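Local coordinates for protein NADP-dependent alcohol dehydrogenase (Entamoeba histolytica, PDB 2OUI) that probably catalyses the reversible, NADP(H)-dependent interconversion of alcohols with aldehydes or ketones as a zinc-containing, tetrameric medium-chain dehydrogenase, at residues R30-A35 with D354-L359; D79-P84 with L133-R138. The protein carries 1 engineered substitution. One frame throughout, in Å; residues are numbered along the deposited sequence.

Contact 1 (R30-A35 with D354-L359); sequences RPLALA and DDEDTL
R30 reaches out from its strand and meets D355 end-on: both terminal nitrogens close on the single oxygen OD1, NH2 at 2.9 Å and NH1 of R30 at 3.0 Å from D355 OD1. Neither bond is straight, with N-H...O angles of 144° from NH2 and 141° from NH1, as expected when two donors share one acceptor. OD1 lies close to the guanidinium plane, but the carboxylate is turned 58° against it, and both nitrogens come to OD1 from the same face of the carboxylate; NH1 uses its syn side, while NH2 sits well above its plane. Extended from CG to NE, the arginine spans the whole gap.

Over one guanidinium face lies the methyl CD2 of L359, 3.7 Å from R30 NH2 and set toward the rim. NH2 also bonds Q64, and Y353 makes a cation-pi contact with R30, so this buried end is gripped by charge, amide and ring together. E356 supplies a second, apolar touch: its CG lies 3.9 Å from CD2 of L32, while its OE2 forms a salt bridge with R350. Packing thins toward the outer turn, where D357 and T358 are exposed and D355 is partly so. That turn is tied internally by D355 O, which accepts from the backbone N of both T358 (3.1 Å) and L359 (2.8 Å).

The contact packs the C-terminal loop, which follows strand 346-350, back on strand 27-34 of the GroES-like domain, with L359 also resting on strand 61-68; at L32 and A33, both facing V62, strand 27-34 makes a classic beta bulge.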
loop_
_atom_site.group_PDB
_atom_site.type_symbol
_atom_site.label_atom_id
_atom_site.label_comp_id
_atom_site.label_asym_id
_atom_site.label_seq_id
_atom_site.Cartn_x
_atom_site.Cartn_y
_atom_site.Cartn_z
ATOM N N ARG A 30 38.689 5.011 4.576
ATOM C CA ARG A 30 39.602 4.966 3.421
ATOM C C ARG A 30 39.071 3.957 2.404
ATOM O O ARG A 30 38.527 2.910 2.796
ATOM C CB ARG A 30 41.034 4.618 3.874
ATOM C CG ARG A 30 41.225 3.202 4.381
ATOM C CD ARG A 30 42.706 3.020 4.858
ATOM N NE ARG A 30 43.003 1.670 5.333
ATOM C CZ ARG A 30 44.172 1.296 5.849
ATOM N NH1 ARG A 30 45.155 2.178 5.976
ATOM N NH2 ARG A 30 44.364 0.034 6.239
ATOM N N PRO A 31 39.153 4.278 1.087
ATOM C CA PRO A 31 38.574 3.350 0.092
ATOM C C PRO A 31 39.399 2.087 -0.155
ATOM O O PRO A 31 40.638 2.169 -0.238
ATOM C CB PRO A 31 38.570 4.184 -1.197
ATOM C CG PRO A 31 39.759 5.115 -1.052
ATOM C CD PRO A 31 39.726 5.485 0.446
ATOM N N LEU A 32 38.705 0.952 -0.298
ATOM C CA LEU A 32 39.296 -0.341 -0.678
ATOM C C LEU A 32 38.878 -0.748 -2.084
ATOM O O LEU A 32 39.613 -1.417 -2.769
ATOM C CB LEU A 32 38.849 -1.443 0.275
ATOM C CG LEU A 32 39.270 -1.363 1.744
ATOM C CD1 LEU A 32 38.634 -2.527 2.470
ATOM C CD2 LEU A 32 40.787 -1.394 1.861
ATOM N N ALA A 33 37.674 -0.361 -2.498
ATOM C CA ALA A 33 37.263 -0.573 -3.883
ATOM C C ALA A 33 36.320 0.567 -4.249
ATOM O O ALA A 33 35.522 1.011 -3.417
ATOM C CB ALA A 33 36.597 -1.947 -4.072
ATOM N N LEU A 34 36.475 1.082 -5.469
ATOM C CA LEU A 34 35.707 2.253 -5.919
ATOM C C LEU A 34 35.171 2.000 -7.305
ATOM O O LEU A 34 35.796 1.268 -8.067
ATOM C CB LEU A 34 36.642 3.483 -6.006
ATOM C CG LEU A 34 37.183 4.008 -4.661
ATOM C CD1 LEU A 34 38.238 5.091 -4.905
ATOM C CD2 LEU A 34 36.055 4.536 -3.745
ATOM N N ALA A 35 34.050 2.628 -7.646
ATOM C CA ALA A 35 33.547 2.573 -9.034
ATOM C C ALA A 35 33.031 3.955 -9.451
ATOM O O ALA A 35 32.517 4.691 -8.606
ATOM C CB ALA A 35 32.434 1.540 -9.159
ATOM N N ASP A 354 49.289 -1.302 3.281
ATOM C CA ASP A 354 50.170 -2.202 4.062
ATOM C C ASP A 354 49.520 -2.818 5.300
ATOM O O ASP A 354 49.832 -3.952 5.673
ATOM C CB ASP A 354 51.431 -1.462 4.498
ATOM C CG ASP A 354 52.361 -1.185 3.345
ATOM O OD1 ASP A 354 53.256 -0.324 3.509
ATOM O OD2 ASP A 354 52.205 -1.828 2.275
ATOM N N ASP A 355 48.630 -2.055 5.937
ATOM C CA ASP A 355 47.954 -2.494 7.150
ATOM C C ASP A 355 46.473 -2.791 6.902
ATOM O O ASP A 355 45.661 -2.722 7.827
ATOM C CB ASP A 355 48.129 -1.443 8.254
ATOM C CG ASP A 355 47.668 -0.040 7.831
ATOM O OD1 ASP A 355 47.245 0.172 6.667
ATOM O OD2 ASP A 355 47.720 0.865 8.689
ATOM N N GLU A 356 46.135 -3.137 5.658
ATOM C CA GLU A 356 44.755 -3.433 5.267
ATOM C C GLU A 356 44.153 -4.535 6.143
ATOM O O GLU A 356 42.961 -4.505 6.466
ATOM C CB GLU A 356 44.705 -3.845 3.793
ATOM C CG GLU A 356 43.327 -4.019 3.212
ATOM C CD GLU A 356 43.383 -4.406 1.750
ATOM O OE1 GLU A 356 44.459 -4.249 1.123
ATOM O OE2 GLU A 356 42.353 -4.870 1.226
ATOM N N ASP A 357 44.988 -5.504 6.525
ATOM C CA ASP A 357 44.506 -6.643 7.310
ATOM C C ASP A 357 44.849 -6.527 8.804
ATOM O O ASP A 357 44.412 -7.350 9.606
ATOM C CB ASP A 357 44.989 -7.979 6.722
ATOM C CG ASP A 357 44.358 -8.295 5.347
ATOM O OD1 ASP A 357 43.246 -7.798 5.012
ATOM O OD2 ASP A 357 44.991 -9.056 4.587
ATOM N N THR A 358 45.609 -5.492 9.175
ATOM C CA THR A 358 46.015 -5.300 10.575
ATOM C C THR A 358 45.447 -4.041 11.278
ATOM O O THR A 358 45.431 -3.972 12.511
ATOM C CB THR A 358 47.551 -5.361 10.730
ATOM O OG1 THR A 358 48.164 -4.377 9.890
ATOM C CG2 THR A 358 48.059 -6.737 10.348
ATOM N N LEU A 359 44.962 -3.058 10.513
ATOM C CA LEU A 359 44.523 -1.794 11.114
ATOM C C LEU A 359 43.537 -2.037 12.247
ATOM O O LEU A 359 42.616 -2.845 12.118
ATOM C CB LEU A 359 43.876 -0.876 10.069
ATOM C CG LEU A 359 43.453 0.525 10.510
ATOM C CD1 LEU A 359 44.664 1.374 10.852
ATOM C CD2 LEU A 359 42.707 1.163 9.375
#

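Contact 2 (D79-P84 with L133-R138)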
loop_
_atom_site.group_PDB
_atom_site.type_symbol
_atom_site.label_atom_id
_atom_site.label_comp_id
_atom_site.label_asym_id
_atom_site.label_seq_id
_atom_site.Cartn_x
_atom_site.Cartn_y
_atom_site.Cartn_z
ATOM N N ASP A 79 37.396 -1.843 10.722
ATOM C CA ASP A 79 36.240 -2.520 10.126
ATOM C C ASP A 79 36.087 -2.222 8.633
ATOM O O ASP A 79 36.285 -1.093 8.203
ATOM C CB ASP A 79 34.927 -2.098 10.794
ATOM C CG ASP A 79 34.705 -2.754 12.149
ATOM O OD1 ASP A 79 35.428 -3.714 12.505
ATOM O OD2 ASP A 79 33.788 -2.298 12.868
ATOM N N LYS A 80 35.714 -3.239 7.867
ATOM C CA LYS A 80 35.529 -3.094 6.434
ATOM C C LYS A 80 34.029 -2.965 6.173
ATOM O O LYS A 80 33.226 -3.716 6.727
ATOM C CB LYS A 80 36.161 -4.268 5.689
ATOM C CG LYS A 80 37.681 -4.316 5.902
ATOM C CD LYS A 80 38.359 -5.423 5.120
ATOM C CE LYS A 80 39.823 -5.500 5.556
ATOM N NZ LYS A 80 40.520 -6.702 5.039
ATOM N N VAL A 81 33.652 -1.990 5.346
ATOM C CA VAL A 81 32.241 -1.599 5.235
ATOM C C VAL A 81 31.833 -1.386 3.786
ATOM O O VAL A 81 32.671 -1.035 2.935
ATOM C CB VAL A 81 31.930 -0.275 6.000
ATOM C CG1 VAL A 81 31.998 -0.478 7.517
ATOM C CG2 VAL A 81 32.915 0.857 5.591
ATOM N N ILE A 82 30.547 -1.571 3.542
ATOM C CA ILE A 82 29.912 -1.233 2.289
ATOM C C ILE A 82 29.336 0.172 2.498
ATOM O O ILE A 82 28.531 0.407 3.416
ATOM C CB ILE A 82 28.759 -2.224 1.968
ATOM C CG1 ILE A 82 29.298 -3.646 1.785
ATOM C CG2 ILE A 82 28.071 -1.844 0.695
ATOM C CD1 ILE A 82 28.194 -4.729 1.866
ATOM N N VAL A 83 29.740 1.103 1.653
ATOM C CA VAL A 83 29.266 2.473 1.792
ATOM C C VAL A 83 28.124 2.724 0.793
ATOM O O VAL A 83 28.343 2.628 -0.425
ATOM C CB VAL A 83 30.399 3.489 1.524
ATOM C CG1 VAL A 83 29.926 4.917 1.862
ATOM C CG2 VAL A 83 31.671 3.132 2.349
ATOM N N PRO A 84 26.910 3.043 1.290
ATOM C CA PRO A 84 25.819 3.308 0.331
ATOM C C PRO A 84 26.029 4.675 -0.323
ATOM O O PRO A 84 26.587 5.563 0.312
ATOM C CB PRO A 84 24.556 3.306 1.206
ATOM C CG PRO A 84 25.060 3.729 2.607
ATOM C CD PRO A 84 26.491 3.185 2.698
ATOM N N LEU A 133 26.534 2.738 7.597
ATOM C CA LEU A 133 27.551 1.795 7.102
ATOM C C LEU A 133 27.226 0.333 7.476
ATOM O O LEU A 133 26.948 0.036 8.642
ATOM C CB LEU A 133 28.926 2.171 7.668
ATOM C CG LEU A 133 29.474 3.513 7.141
ATOM C CD1 LEU A 133 30.769 3.869 7.848
ATOM C CD2 LEU A 133 29.646 3.502 5.622
ATOM N N ALA A 134 27.248 -0.552 6.476
ATOM C CA ALA A 134 27.023 -1.983 6.692
ATOM C C ALA A 134 28.382 -2.633 6.755
ATOM O O ALA A 134 29.267 -2.298 5.965
ATOM C CB ALA A 134 26.215 -2.582 5.528
ATOM N N LEU A 135 28.565 -3.568 7.674
ATOM C CA LEU A 135 29.793 -4.373 7.635
ATOM C C LEU A 135 29.868 -5.227 6.361
ATOM O O LEU A 135 28.858 -5.782 5.936
ATOM C CB LEU A 135 29.909 -5.254 8.895
ATOM C CG LEU A 135 30.119 -4.530 10.244
ATOM C CD1 LEU A 135 30.152 -5.554 11.379
ATOM C CD2 LEU A 135 31.376 -3.634 10.263
ATOM N N LEU A 136 31.056 -5.324 5.748
ATOM C CA LEU A 136 31.273 -6.165 4.567
ATOM C C LEU A 136 31.243 -7.646 4.968
ATOM O O LEU A 136 32.092 -8.075 5.739
ATOM C CB LEU A 136 32.620 -5.836 3.911
ATOM C CG LEU A 136 33.049 -6.657 2.675
ATOM C CD1 LEU A 136 32.110 -6.472 1.476
ATOM C CD2 LEU A 136 34.503 -6.350 2.290
ATOM N N PRO A 137 30.267 -8.421 4.465
ATOM C CA PRO A 137 30.253 -9.854 4.796
ATOM C C PRO A 137 31.518 -10.556 4.289
ATOM O O PRO A 137 32.005 -10.239 3.197
ATOM C CB PRO A 137 29.017 -10.365 4.061
ATOM C CG PRO A 137 28.134 -9.120 3.932
ATOM C CD PRO A 137 29.123 -8.047 3.617
ATOM N N ARG A 138 32.033 -11.497 5.074
ATOM C CA ARG A 138 33.288 -12.173 4.742
ATOM C C ARG A 138 33.233 -12.944 3.403
ATOM O O ARG A 138 34.269 -13.158 2.774
ATOM C CB ARG A 138 33.746 -13.067 5.905
ATOM C CG ARG A 138 34.198 -12.281 7.156
ATOM C CD ARG A 138 34.823 -13.177 8.258
ATOM N NE ARG A 138 34.732 -12.550 9.589
ATOM C CZ ARG A 138 35.747 -11.975 10.244
ATOM N NH1 ARG A 138 36.967 -11.943 9.718
ATOM N NH2 ARG A 138 35.543 -11.433 11.440
#
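The amide of I82 gives its hydrogen to A134 O at 2.8 Å (N to O), and the return bond from A134 N to I82 O is weak at 3.5 Å. Together they define an antiparallel hydrogen-bonded pair. One step on, V81 and L135 form a non-hydrogen-bonded pair with diverging side chains; here A134 O takes a further CA-H...O contact from V81 CA at 3.1 Å. Just beyond the paired strand residues, L136 N donates to K80 O, 2.9 Å away and almost straight at 176°. On the other edge, backbone bonds join D79 with I65, V81 with G63 and V83 with A61, and V83 O also bonds S149 OG.

Polar side chains look outward for their partners: D79 OD1 pairs with K76, and K80 NZ with D357. L135 CD2 packs against CB, CG and OD2 of D79.

I82 and A134 share one face of the sheet. There the CG1 of I82 meets CD1 of L136 at 4.0 Å, the two side chains crossing at about a right angle, and I82 CD1 reaches P137 CD at 3.9 Å. L133 lies alongside V83, pointing the same way, its CD2 3.9 Å from V83 CG2.

The pairing adds short strand 134-135, just after helix 129-132, to the GroES-like domain's sheet, where 80-83 lies between it and 61-68. Helix 298-310 covers the I82 and A134 face through M302, and L133 reaches V29 of strand 27-34.

Overall arrangement
Contacts 1 and 2 lie with their centres about 12 Å apart on the GroES-like side of the fold, where contact 1 brings in the C-terminal loop, and both reach the same mixed sheet, in which strand 61-68 pairs with 27-34 on one side and 80-83 on the other. They also touch directly: K80 NZ of contact 2 forms a salt bridge with D357 OD1 of contact 1 at 2.9 Å, and the lysine chain packs on L32. Along the sequence, contact 2 is nested inside the long loop closed by contact 1. The chain thus leaves for the Rossmann-type region, which in this family probably binds the nucleotide, and returns, its C-terminal end bound back onto the domain where it began.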